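Local coordinates for peptide ABC transporter, peptide-binding protein (Thermus thermophilus, PDB 2D5W) that binds oligopeptides, here a pentapeptide, and probably delivers them to an ABC transporter for import across the membrane, at residues 10-15 with 269-274; 57-62 with 86-91; 120-125 with 484-489; 333-338 with 423-428. All blocks are in the same frame, centred on the assembly; numbering follows the deposited sequence.

How the interactions relate
Interaction 1 is the buried one: all its touching residues are enclosed, and it joins two neighbouring parallel strands and the loops that run on from them to the bound peptide. The other three are partly buried. Interaction 2 ties two loops together by backbone hydrogen bonds around a single bridge, with an arginine-aspartate pair at its margin. Interaction 3 sets a short helix against a loop through one hydroxyl-carboxylate bond and small apolar groups. Interaction 4 rests on phenylalanine rings and waters. No two share an element or touch; interactions 2 and 4 lie farthest apart, with centres about 52 Å from each other, on opposite sides of the chain's centre.

Interaction 1: residues 10-15 with 269-274; sequences IGASQE and ATSSVS
Ser13 turns OG into the position between its backbone N and carbonyl carbon (chi1 61°), which brings the hydroxyl to Ser274 O; it donates there at 2.9 Å, in the carbonyl plane and on a lone pair. Val273 instead swings CG1 anti to its backbone N (chi1 -174°) and pushes that methyl against Gln14. The two side chains cross at about a right angle, CG1 of Val273 lying over the flat of the Gln14 amide, 3.4 Å from CD. The amide itself is held by others: OE1 bonds Ser443, and NE2 reaches the backbone of the bound peptide, so Val273 backs a group that touches ligand. Alongside, Ser13 N donates to Val273 O at 2.9 Å.

Before this loop the chains pair as parallel strands. Gly11 bonds through both its backbone N and its O, N to Ala269 O and O to Ser271 N, each 2.9 Å. The 269-274 chain then folds back in an ST turn, Ser271 OG accepting from Val273 N at 2.9 Å, while Ser274 OG donates to Ser271 O at 2.7 Å. Glu35 also bonds Ser271 OG.

Strand 7-12 lies between strand 246-251 and the edge strand 269-270. Helix 31-40 packs on Ile10, Ala12 and Ser271, and helix 255-264 on Thr270, Ser13 and Ser274.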
loop_
_atom_site.group_PDB
_atom_site.type_symbol
_atom_site.label_atom_id
_atom_site.label_comp_id
_atom_site.label_asym_id
_atom_site.label_seq_id
_atom_site.Cartn_x
_atom_site.Cartn_y
_atom_site.Cartn_z
ATOM N N ILE A 10 -8.637 15.513 -9.953
ATOM C CA ILE A 10 -8.888 14.358 -9.101
ATOM C C ILE A 10 -8.821 14.752 -7.632
ATOM O O ILE A 10 -7.864 15.391 -7.196
ATOM C CB ILE A 10 -7.847 13.251 -9.380
ATOM C CG1 ILE A 10 -7.914 12.841 -10.854
ATOM C CG2 ILE A 10 -8.090 12.058 -8.475
ATOM C CD1 ILE A 10 -6.784 11.930 -11.299
ATOM N N GLY A 11 -9.844 14.372 -6.872
ATOM C CA GLY A 11 -9.876 14.695 -5.458
ATOM C C GLY A 11 -9.377 13.561 -4.583
ATOM O O GLY A 11 -9.747 12.400 -4.781
ATOM N N ALA A 12 -8.542 13.904 -3.605
ATOM C CA ALA A 12 -7.978 12.926 -2.679
ATOM C C ALA A 12 -7.990 13.483 -1.259
ATOM O O ALA A 12 -7.943 14.697 -1.061
ATOM C CB ALA A 12 -6.548 12.580 -3.094
ATOM N N SER A 13 -8.040 12.591 -0.273
ATOM C CA SER A 13 -8.061 13.005 1.128
ATOM C C SER A 13 -6.721 12.818 1.842
ATOM O O SER A 13 -6.611 13.079 3.041
ATOM C CB SER A 13 -9.155 12.253 1.886
ATOM O OG SER A 13 -8.927 10.858 1.860
ATOM N N GLN A 14 -5.714 12.356 1.105
ATOM C CA GLN A 14 -4.377 12.157 1.652
ATOM C C GLN A 14 -3.383 12.650 0.618
ATOM O O GLN A 14 -3.645 12.578 -0.583
ATOM C CB GLN A 14 -4.141 10.680 1.965
ATOM C CG GLN A 14 -5.044 10.174 3.076
ATOM C CD GLN A 14 -4.864 8.705 3.379
ATOM O OE1 GLN A 14 -3.818 8.118 3.102
ATOM N NE2 GLN A 14 -5.885 8.102 3.968
ATOM N N GLU A 15 -2.247 13.151 1.085
ATOM C CA GLU A 15 -1.219 13.689 0.202
ATOM C C GLU A 15 0.114 12.969 0.390
ATOM O O GLU A 15 0.493 12.638 1.510
ATOM C CB GLU A 15 -1.040 15.181 0.494
ATOM C CG GLU A 15 -0.080 15.908 -0.432
ATOM C CD GLU A 15 -0.071 17.412 -0.203
ATOM O OE1 GLU A 15 -0.951 17.913 0.533
ATOM O OE2 GLU A 15 0.806 18.102 -0.767
ATOM N N ALA A 269 -13.121 13.575 -10.881
ATOM C CA ALA A 269 -13.114 12.188 -10.439
ATOM C C ALA A 269 -12.435 12.080 -9.091
ATOM O O ALA A 269 -11.658 12.950 -8.711
ATOM C CB ALA A 269 -12.374 11.321 -11.457
ATOM N N THR A 270 -12.727 11.008 -8.366
ATOM C CA THR A 270 -12.098 10.817 -7.073
ATOM C C THR A 270 -11.042 9.722 -7.125
ATOM O O THR A 270 -11.093 8.799 -7.941
ATOM C CB THR A 270 -13.129 10.487 -5.979
ATOM O OG1 THR A 270 -13.931 9.376 -6.389
ATOM C CG2 THR A 270 -14.020 11.697 -5.709
ATOM N N SER A 271 -10.065 9.868 -6.241
ATOM C CA SER A 271 -8.944 8.953 -6.090
ATOM C C SER A 271 -9.386 7.707 -5.330
ATOM O O SER A 271 -10.481 7.667 -4.765
ATOM C CB SER A 271 -7.847 9.679 -5.297
ATOM O OG SER A 271 -6.834 8.811 -4.815
ATOM N N SER A 272 -8.533 6.687 -5.316
ATOM C CA SER A 272 -8.822 5.485 -4.550
ATOM C C SER A 272 -8.649 5.858 -3.070
ATOM O O SER A 272 -9.062 5.112 -2.184
ATOM C CB SER A 272 -7.856 4.353 -4.918
ATOM O OG SER A 272 -6.523 4.656 -4.538
ATOM N N VAL A 273 -8.022 7.006 -2.814
ATOM C CA VAL A 273 -7.827 7.496 -1.449
ATOM C C VAL A 273 -8.571 8.827 -1.358
ATOM O O VAL A 273 -7.987 9.908 -1.486
ATOM C CB VAL A 273 -6.330 7.702 -1.119
ATOM C CG1 VAL A 273 -6.173 8.076 0.346
ATOM C CG2 VAL A 273 -5.551 6.431 -1.424
ATOM N N SER A 274 -9.876 8.735 -1.137
ATOM C CA SER A 274 -10.714 9.920 -1.079
ATOM C C SER A 274 -11.844 9.786 -0.068
ATOM O O SER A 274 -11.628 9.966 1.128
ATOM C CB SER A 274 -11.269 10.224 -2.480
ATOM O OG SER A 274 -11.941 9.104 -3.033
#

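Interaction 2: residues 57-62 with 86-91; sequences LATEVP and TIRPDA
Thr86 O is approached by two groups of the 57-62 loop. Thr59 N donates to it at 2.9 Å, nearly along the C=O axis, and the CA of Ala58 comes in beside it with a CA-H...O contact of 3.2 Å. The second backbone bond runs the other way, Arg88 N to Leu57 O at 2.9 Å and almost straight (172°), so the backbones of Ala58 and Ile87 lie side by side between the two bonds.

Side chains fill in around this frame. Thr59 sets OG1 3.5 Å from CB of Thr86, with the two CG2 methyls touching beside it. The hydroxyl of Thr86 is occupied elsewhere, by Asn136 and Arg68. Arg88 lays its CG 3.3 Å from Leu57 O, then bends at chi3 (56°) to carry the guanidinium round to Asp90. The grip is side-on and flat: NE bonds OD1 at 2.8 Å and NH1 bonds OD2 at 2.9 Å, both on syn lone pairs. NH2 donates a hydrogen bond to a water that makes a weak bond back to Ala58 O. The two bonds to Asp90 probably fix the rotation of the guanidinium.

The salt bridge lies within a type I beta turn, Arg88 to Ala91, joining its first and third residues, and the whole is a single beta bridge between loops, just where the chain leaves strand 78-86 of a four-stranded antiparallel sheet.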
loop_
_atom_site.group_PDB
_atom_site.type_symbol
_atom_site.label_atom_id
_atom_site.label_comp_id
_atom_site.label_asym_id
_atom_site.label_seq_id
_atom_site.Cartn_x
_atom_site.Cartn_y
_atom_site.Cartn_z
ATOM N N LEU A 57 5.776 -0.045 -21.427
ATOM C CA LEU A 57 7.051 0.389 -21.993
ATOM C C LEU A 57 7.877 -0.760 -22.573
ATOM O O LEU A 57 8.898 -0.521 -23.220
ATOM C CB LEU A 57 7.866 1.181 -20.967
ATOM C CG LEU A 57 7.235 2.523 -20.573
ATOM C CD1 LEU A 57 8.204 3.310 -19.707
ATOM C CD2 LEU A 57 6.875 3.319 -21.822
ATOM N N ALA A 58 7.441 -1.996 -22.336
ATOM C CA ALA A 58 8.110 -3.173 -22.894
ATOM C C ALA A 58 7.353 -3.536 -24.175
ATOM O O ALA A 58 6.195 -3.157 -24.345
ATOM C CB ALA A 58 8.065 -4.330 -21.908
ATOM N N THR A 59 8.001 -4.276 -25.070
ATOM C CA THR A 59 7.385 -4.649 -26.342
ATOM C C THR A 59 6.293 -5.706 -26.255
ATOM O O THR A 59 5.356 -5.701 -27.055
ATOM C CB THR A 59 8.432 -5.169 -27.333
ATOM O OG1 THR A 59 9.069 -6.324 -26.775
ATOM C CG2 THR A 59 9.477 -4.099 -27.623
ATOM N N GLU A 60 6.418 -6.624 -25.304
ATOM C CA GLU A 60 5.426 -7.676 -25.164
ATOM C C GLU A 60 5.557 -8.409 -23.842
ATOM O O GLU A 60 6.622 -8.429 -23.222
ATOM C CB GLU A 60 5.544 -8.675 -26.323
ATOM C CG GLU A 60 6.874 -9.398 -26.403
ATOM C CD GLU A 60 6.917 -10.418 -27.530
ATOM O OE1 GLU A 60 7.970 -11.060 -27.711
ATOM O OE2 GLU A 60 5.898 -10.579 -28.234
ATOM N N VAL A 61 4.455 -9.007 -23.410
ATOM C CA VAL A 61 4.433 -9.755 -22.163
ATOM C C VAL A 61 5.177 -11.074 -22.349
ATOM O O VAL A 61 4.905 -11.824 -23.287
ATOM C CB VAL A 61 2.983 -10.055 -21.730
ATOM C CG1 VAL A 61 2.978 -10.898 -20.470
ATOM C CG2 VAL A 61 2.233 -8.751 -21.498
ATOM N N PRO A 62 6.143 -11.365 -21.468
ATOM C CA PRO A 62 6.897 -12.616 -21.579
ATOM C C PRO A 62 6.044 -13.821 -21.201
ATOM O O PRO A 62 5.294 -13.777 -20.227
ATOM C CB PRO A 62 8.057 -12.406 -20.613
ATOM C CG PRO A 62 7.463 -11.513 -19.561
ATOM C CD PRO A 62 6.677 -10.518 -20.388
ATOM N N THR A 86 12.044 -6.697 -23.275
ATOM C CA THR A 86 12.632 -5.835 -24.291
ATOM C C THR A 86 11.985 -4.461 -24.147
ATOM O O THR A 86 10.766 -4.327 -24.248
ATOM C CB THR A 86 12.367 -6.362 -25.720
ATOM O OG1 THR A 86 12.912 -7.679 -25.859
ATOM C CG2 THR A 86 13.012 -5.447 -26.752
ATOM N N ILE A 87 12.802 -3.446 -23.895
ATOM C CA ILE A 87 12.300 -2.084 -23.749
ATOM C C ILE A 87 11.982 -1.532 -25.138
ATOM O O ILE A 87 12.780 -1.684 -26.060
ATOM C CB ILE A 87 13.358 -1.172 -23.080
ATOM C CG1 ILE A 87 13.752 -1.740 -21.712
ATOM C CG2 ILE A 87 12.811 0.247 -22.944
ATOM C CD1 ILE A 87 14.879 -0.981 -21.031
ATOM N N ARG A 88 10.816 -0.907 -25.296
ATOM C CA ARG A 88 10.438 -0.331 -26.586
ATOM C C ARG A 88 11.494 0.668 -27.042
ATOM O O ARG A 88 12.081 1.379 -26.230
ATOM C CB ARG A 88 9.096 0.398 -26.486
ATOM C CG ARG A 88 7.883 -0.498 -26.353
ATOM C CD ARG A 88 6.608 0.329 -26.238
ATOM N NE ARG A 88 6.452 1.251 -27.361
ATOM C CZ ARG A 88 5.350 1.355 -28.096
ATOM N NH1 ARG A 88 5.300 2.222 -29.098
ATOM N NH2 ARG A 88 4.301 0.586 -27.838
ATOM N N PRO A 89 11.737 0.747 -28.358
ATOM C CA PRO A 89 12.734 1.679 -28.890
ATOM C C PRO A 89 12.382 3.143 -28.649
ATOM O O PRO A 89 13.257 4.007 -28.647
ATOM C CB PRO A 89 12.767 1.332 -30.376
ATOM C CG PRO A 89 11.366 0.870 -30.646
ATOM C CD PRO A 89 11.083 -0.004 -29.443
ATOM N N ASP A 90 11.096 3.413 -28.444
ATOM C CA ASP A 90 10.624 4.774 -28.219
ATOM C C ASP A 90 10.310 5.121 -26.762
ATOM O O ASP A 90 9.683 6.144 -26.488
ATOM C CB ASP A 90 9.401 5.060 -29.100
ATOM C CG ASP A 90 8.352 3.971 -29.020
ATOM O OD1 ASP A 90 8.421 3.131 -28.098
ATOM O OD2 ASP A 90 7.445 3.959 -29.880
ATOM N N ALA A 91 10.740 4.279 -25.827
ATOM C CA ALA A 91 10.510 4.559 -24.409
ATOM C C ALA A 91 11.476 5.682 -24.048
ATOM O O ALA A 91 12.690 5.527 -24.181
ATOM C CB ALA A 91 10.800 3.324 -23.573
HETATM O O HOH W 1 3.626 -1.228 -25.622
HETATM O O HOH W 2 9.222 -7.381 -24.003
#

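Interaction 3: residues 120-125 with 484-489; sequences NPDFWE and LNTGAI
Ala488 and Pro121 form the close part of this contact. The Ala488 methyl points at the first turn of helix 121-126, with CB 3.8 Å from CB of Pro121 and 3.7 Å from the backbone N of Asp122, so it rests on both the proline ring and the peptide that follows it. Next to it is the one hydrogen bond between the segments. Asp122 carries CG anti to its backbone N (chi1 169°), and OD2 takes the hydroxyl of Thr486 at 2.9 Å, met from above the carboxylate plane, about 36° out of it. The Thr486 methyl crowds in too, CG2 being 3.3 Å from the same oxygen.

The loop forms a G1 beta bulge here, in which Gly487, with positive phi, and Ala488 both face Asn483; just before it, Thr486 OG1 accepts a weak bond from Ala488 N. On the helix side, Asn120, just ahead of the first turn, packs on an apolar side chain of the bound peptide. Asp122 is pinned from further out as well, OD2 by the hydroxyl of Tyr145 and OD1 by a salt bridge to Arg126, which probably favours the charged carboxylate. With an alanine in place of Asp122, Thr486 and Tyr145 would probably lose their shared acceptor and Arg126 its counter-charge.

Toward solvent things slacken. Exposed Glu125 offers only its aliphatic base, CB standing 3.9 Å from CB of Thr486, while CG comes no nearer to the Ala488 methyl than 4.5 Å.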
loop_
_atom_site.group_PDB
_atom_site.type_symbol
_atom_site.label_atom_id
_atom_site.label_comp_id
_atom_site.label_asym_id
_atom_site.label_seq_id
_atom_site.Cartn_x
_atom_site.Cartn_y
_atom_site.Cartn_z
ATOM N N ASN A 120 10.616 -5.016 1.045
ATOM C CA ASN A 120 10.617 -6.462 0.855
ATOM C C ASN A 120 12.022 -7.007 0.663
ATOM O O ASN A 120 12.486 -7.197 -0.464
ATOM C CB ASN A 120 9.735 -6.848 -0.341
ATOM C CG ASN A 120 9.810 -5.846 -1.475
ATOM O OD1 ASN A 120 9.362 -4.706 -1.341
ATOM N ND2 ASN A 120 10.376 -6.266 -2.602
ATOM N N PRO A 121 12.719 -7.272 1.774
ATOM C CA PRO A 121 14.086 -7.800 1.735
ATOM C C PRO A 121 14.174 -9.177 1.079
ATOM O O PRO A 121 15.238 -9.570 0.603
ATOM C CB PRO A 121 14.497 -7.827 3.205
ATOM C CG PRO A 121 13.647 -6.764 3.824
ATOM C CD PRO A 121 12.316 -6.953 3.154
ATOM N N ASP A 122 13.065 -9.912 1.058
ATOM C CA ASP A 122 13.056 -11.231 0.430
ATOM C C ASP A 122 13.268 -11.084 -1.074
ATOM O O ASP A 122 14.105 -11.773 -1.658
ATOM C CB ASP A 122 11.732 -11.952 0.714
ATOM C CG ASP A 122 11.553 -13.200 -0.136
ATOM O OD1 ASP A 122 11.103 -13.074 -1.294
ATOM O OD2 ASP A 122 11.879 -14.302 0.352
ATOM N N PHE A 123 12.510 -10.187 -1.699
ATOM C CA PHE A 123 12.627 -9.943 -3.132
ATOM C C PHE A 123 14.070 -9.594 -3.470
ATOM O O PHE A 123 14.666 -10.157 -4.391
ATOM C CB PHE A 123 11.720 -8.773 -3.540
ATOM C CG PHE A 123 11.925 -8.295 -4.958
ATOM C CD1 PHE A 123 11.189 -8.838 -6.007
ATOM C CD2 PHE A 123 12.853 -7.294 -5.242
ATOM C CE1 PHE A 123 11.369 -8.391 -7.315
ATOM C CE2 PHE A 123 13.041 -6.841 -6.550
ATOM C CZ PHE A 123 12.297 -7.392 -7.587
ATOM N N TRP A 124 14.633 -8.670 -2.702
ATOM C CA TRP A 124 15.986 -8.220 -2.959
ATOM C C TRP A 124 17.084 -9.243 -2.728
ATOM O O TRP A 124 18.227 -9.035 -3.127
ATOM C CB TRP A 124 16.235 -6.919 -2.196
ATOM C CG TRP A 124 15.505 -5.799 -2.871
ATOM C CD1 TRP A 124 14.360 -5.179 -2.455
ATOM C CD2 TRP A 124 15.809 -5.259 -4.159
ATOM N NE1 TRP A 124 13.931 -4.290 -3.415
ATOM C CE2 TRP A 124 14.804 -4.320 -4.471
ATOM C CE3 TRP A 124 16.838 -5.485 -5.085
ATOM C CZ2 TRP A 124 14.796 -3.604 -5.676
ATOM C CZ3 TRP A 124 16.830 -4.776 -6.280
ATOM C CH2 TRP A 124 15.815 -3.846 -6.564
ATOM N N GLU A 125 16.733 -10.364 -2.109
ATOM C CA GLU A 125 17.704 -11.423 -1.882
ATOM C C GLU A 125 17.678 -12.434 -3.024
ATOM O O GLU A 125 18.721 -12.949 -3.424
ATOM C CB GLU A 125 17.409 -12.151 -0.566
ATOM C CG GLU A 125 17.781 -11.368 0.676
ATOM C CD GLU A 125 19.283 -11.239 0.853
ATOM O OE1 GLU A 125 19.712 -10.475 1.741
ATOM O OE2 GLU A 125 20.034 -11.908 0.109
ATOM N N LEU A 484 11.783 -18.043 5.302
ATOM C CA LEU A 484 12.741 -19.139 5.393
ATOM C C LEU A 484 13.487 -19.492 4.112
ATOM O O LEU A 484 14.500 -20.190 4.155
ATOM C CB LEU A 484 12.046 -20.387 5.943
ATOM C CG LEU A 484 11.340 -20.190 7.288
ATOM C CD1 LEU A 484 10.801 -21.524 7.775
ATOM C CD2 LEU A 484 12.307 -19.605 8.306
ATOM N N ASN A 485 13.002 -19.014 2.975
ATOM C CA ASN A 485 13.664 -19.314 1.712
ATOM C C ASN A 485 14.876 -18.430 1.481
ATOM O O ASN A 485 15.837 -18.841 0.834
ATOM C CB ASN A 485 12.693 -19.138 0.548
ATOM C CG ASN A 485 11.412 -19.899 0.752
ATOM O OD1 ASN A 485 11.426 -21.044 1.200
ATOM N ND2 ASN A 485 10.292 -19.274 0.416
ATOM N N THR A 486 14.827 -17.216 2.016
ATOM C CA THR A 486 15.910 -16.256 1.841
ATOM C C THR A 486 16.568 -15.842 3.148
ATOM O O THR A 486 17.647 -15.249 3.141
ATOM C CB THR A 486 15.395 -14.980 1.158
ATOM O OG1 THR A 486 14.285 -14.462 1.905
ATOM C CG2 THR A 486 14.952 -15.275 -0.269
ATOM N N GLY A 487 15.915 -16.148 4.263
ATOM C CA GLY A 487 16.447 -15.771 5.559
ATOM C C GLY A 487 16.228 -14.295 5.855
ATOM O O GLY A 487 16.741 -13.771 6.843
ATOM N N ALA A 488 15.459 -13.623 5.005
ATOM C CA ALA A 488 15.188 -12.198 5.181
ATOM C C ALA A 488 14.209 -11.920 6.320
ATOM O O ALA A 488 13.100 -12.458 6.340
ATOM C CB ALA A 488 14.648 -11.612 3.884
ATOM N N ILE A 489 14.628 -11.083 7.264
ATOM C CA ILE A 489 13.788 -10.709 8.398
ATOM C C ILE A 489 12.872 -9.577 7.940
ATOM O O ILE A 489 13.328 -8.592 7.355
ATOM C CB ILE A 489 14.649 -10.275 9.598
ATOM C CG1 ILE A 489 15.436 -11.486 10.113
ATOM C CG2 ILE A 489 13.772 -9.696 10.699
ATOM C CD1 ILE A 489 16.333 -11.197 11.294
#

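Interaction 4: residues 333-338 with 423-428; sequences HALNRE and QFFAED
Leu335 sets its CD2 methyl over one face of the Phe425 ring, 4.0 Å from the centroid and 23° off the normal, a CH-pi contact displaced toward the CG side of the ring. The two side chains cross at about a right angle. Phe424, one residue back, works by its edge: with CG anti to its backbone N (chi1 -175°), it brings CE2 within 3.5 Å of Asn336 O, near the ring plane. Asp428, a turn on, closes the contact with CB 3.6 Å from Ala334 O.

Two waters make the next shell. One donates to Ala334 O and to Asp428 OD1 (2.7 Å) and accepts from Asn336 N (2.8 Å); the other accepts from Asn336 ND2 and donates to the same OD1, at 2.7 Å. Asp428 OD1 thus holds both waters, one gripping the loop backbone and the other the Asn336 amide. The loop bends there in an inverse gamma turn centred on Asn336, whose OD1 caps the following helix at Gly339 N. The guanidinium of Arg337, the next residue, bonds Pro546 O and Tyr370 O.

Were Phe425 an alanine, Leu335 would probably lose the ring beneath its methyl and a gap would open.

Helix 416-431 packs against the loop that leads into helix 337-345. Strand 544-557 lies behind, with Leu547 touching Leu335, Arg337 and Phe425, and helix 374-383 reaches Ala334 through Leu374.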
loop_
_atom_site.group_PDB
_atom_site.type_symbol
_atom_site.label_atom_id
_atom_site.label_comp_id
_atom_site.label_asym_id
_atom_site.label_seq_id
_atom_site.Cartn_x
_atom_site.Cartn_y
_atom_site.Cartn_z
ATOM N N HIS A 333 -12.691 -8.688 21.540
ATOM C CA HIS A 333 -14.013 -9.037 22.066
ATOM C C HIS A 333 -14.753 -7.777 22.521
ATOM O O HIS A 333 -15.982 -7.779 22.638
ATOM C CB HIS A 333 -13.904 -9.995 23.262
ATOM C CG HIS A 333 -13.774 -11.440 22.885
ATOM N ND1 HIS A 333 -14.681 -12.085 22.072
ATOM C CD2 HIS A 333 -12.873 -12.378 23.261
ATOM C CE1 HIS A 333 -14.345 -13.360 21.965
ATOM N NE2 HIS A 333 -13.252 -13.563 22.679
ATOM N N ALA A 334 -14.004 -6.708 22.786
ATOM C CA ALA A 334 -14.598 -5.450 23.229
ATOM C C ALA A 334 -14.905 -4.495 22.078
ATOM O O ALA A 334 -15.454 -3.419 22.297
ATOM C CB ALA A 334 -13.682 -4.773 24.240
ATOM N N LEU A 335 -14.534 -4.878 20.858
ATOM C CA LEU A 335 -14.803 -4.050 19.686
ATOM C C LEU A 335 -16.068 -4.582 19.022
ATOM O O LEU A 335 -16.085 -5.700 18.506
ATOM C CB LEU A 335 -13.631 -4.108 18.698
ATOM C CG LEU A 335 -12.253 -3.716 19.241
ATOM C CD1 LEU A 335 -11.266 -3.619 18.086
ATOM C CD2 LEU A 335 -12.329 -2.383 19.975
ATOM N N ASN A 336 -17.137 -3.792 19.045
ATOM C CA ASN A 336 -18.388 -4.230 18.444
ATOM C C ASN A 336 -18.334 -3.994 16.943
ATOM O O ASN A 336 -18.994 -3.102 16.407
ATOM C CB ASN A 336 -19.567 -3.478 19.057
ATOM C CG ASN A 336 -20.895 -4.050 18.626
ATOM O OD1 ASN A 336 -20.948 -5.024 17.872
ATOM N ND2 ASN A 336 -21.980 -3.453 19.105
ATOM N N ARG A 337 -17.541 -4.819 16.270
ATOM C CA ARG A 337 -17.352 -4.707 14.832
ATOM C C ARG A 337 -18.621 -4.950 14.027
ATOM O O ARG A 337 -18.904 -4.222 13.074
ATOM C CB ARG A 337 -16.243 -5.664 14.384
ATOM C CG ARG A 337 -14.891 -5.354 15.016
ATOM C CD ARG A 337 -13.854 -6.390 14.632
ATOM N NE ARG A 337 -14.194 -7.703 15.170
ATOM C CZ ARG A 337 -13.745 -8.853 14.680
ATOM N NH1 ARG A 337 -14.111 -9.998 15.234
ATOM N NH2 ARG A 337 -12.934 -8.863 13.630
ATOM N N GLU A 338 -19.390 -5.967 14.397
ATOM C CA GLU A 338 -20.618 -6.233 13.665
ATOM C C GLU A 338 -21.589 -5.068 13.836
ATOM O O GLU A 338 -22.263 -4.674 12.887
ATOM C CB GLU A 338 -21.267 -7.537 14.136
ATOM C CG GLU A 338 -22.538 -7.888 13.369
ATOM C CD GLU A 338 -22.302 -8.100 11.879
ATOM O OE1 GLU A 338 -23.278 -8.001 11.107
ATOM O OE2 GLU A 338 -21.153 -8.380 11.476
ATOM N N GLN A 423 -14.294 6.731 18.523
ATOM C CA GLN A 423 -15.281 7.113 19.535
ATOM C C GLN A 423 -16.226 5.967 19.864
ATOM O O GLN A 423 -16.574 5.731 21.026
ATOM C CB GLN A 423 -16.127 8.290 19.039
ATOM C CG GLN A 423 -15.424 9.623 18.995
ATOM C CD GLN A 423 -16.336 10.732 18.505
ATOM O OE1 GLN A 423 -16.015 11.909 18.636
ATOM N NE2 GLN A 423 -17.472 10.356 17.916
ATOM N N PHE A 424 -16.665 5.278 18.820
ATOM C CA PHE A 424 -17.583 4.158 18.945
ATOM C C PHE A 424 -16.953 3.056 19.801
ATOM O O PHE A 424 -17.553 2.580 20.769
ATOM C CB PHE A 424 -17.910 3.645 17.540
ATOM C CG PHE A 424 -18.936 2.554 17.503
ATOM C CD1 PHE A 424 -20.288 2.854 17.368
ATOM C CD2 PHE A 424 -18.550 1.219 17.574
ATOM C CE1 PHE A 424 -21.240 1.838 17.299
ATOM C CE2 PHE A 424 -19.495 0.196 17.507
ATOM C CZ PHE A 424 -20.842 0.506 17.369
ATOM N N PHE A 425 -15.739 2.649 19.442
ATOM C CA PHE A 425 -15.039 1.605 20.186
ATOM C C PHE A 425 -14.661 2.060 21.597
ATOM O O PHE A 425 -14.742 1.283 22.549
ATOM C CB PHE A 425 -13.763 1.186 19.444
ATOM C CG PHE A 425 -14.005 0.373 18.194
ATOM C CD1 PHE A 425 -13.027 0.321 17.206
ATOM C CD2 PHE A 425 -15.173 -0.369 18.016
ATOM C CE1 PHE A 425 -13.198 -0.448 16.064
ATOM C CE2 PHE A 425 -15.353 -1.146 16.866
ATOM C CZ PHE A 425 -14.359 -1.185 15.891
ATOM N N ALA A 426 -14.247 3.316 21.732
ATOM C CA ALA A 426 -13.838 3.850 23.030
ATOM C C ALA A 426 -14.930 3.742 24.086
ATOM O O ALA A 426 -14.648 3.494 25.259
ATOM C CB ALA A 426 -13.403 5.303 22.884
ATOM N N GLU A 427 -16.176 3.928 23.668
ATOM C CA GLU A 427 -17.298 3.864 24.595
ATOM C C GLU A 427 -17.418 2.477 25.223
ATOM O O GLU A 427 -17.678 2.351 26.418
ATOM C CB GLU A 427 -18.592 4.237 23.872
ATOM C CG GLU A 427 -19.775 4.450 24.799
ATOM C CD GLU A 427 -20.956 5.084 24.095
ATOM O OE1 GLU A 427 -20.787 6.187 23.533
ATOM O OE2 GLU A 427 -22.052 4.485 24.105
ATOM N N ASP A 428 -17.220 1.434 24.423
ATOM C CA ASP A 428 -17.302 0.069 24.933
ATOM C C ASP A 428 -16.049 -0.325 25.705
ATOM O O ASP A 428 -16.130 -0.996 26.733
ATOM C CB ASP A 428 -17.541 -0.911 23.783
ATOM C CG ASP A 428 -18.980 -0.902 23.304
ATOM O OD1 ASP A 428 -19.203 -1.045 22.083
ATOM O OD2 ASP A 428 -19.891 -0.764 24.152
HETATM O O HOH W 3 -16.924 -1.574 20.662
HETATM O O HOH W 4 -21.698 -1.383 21.077
#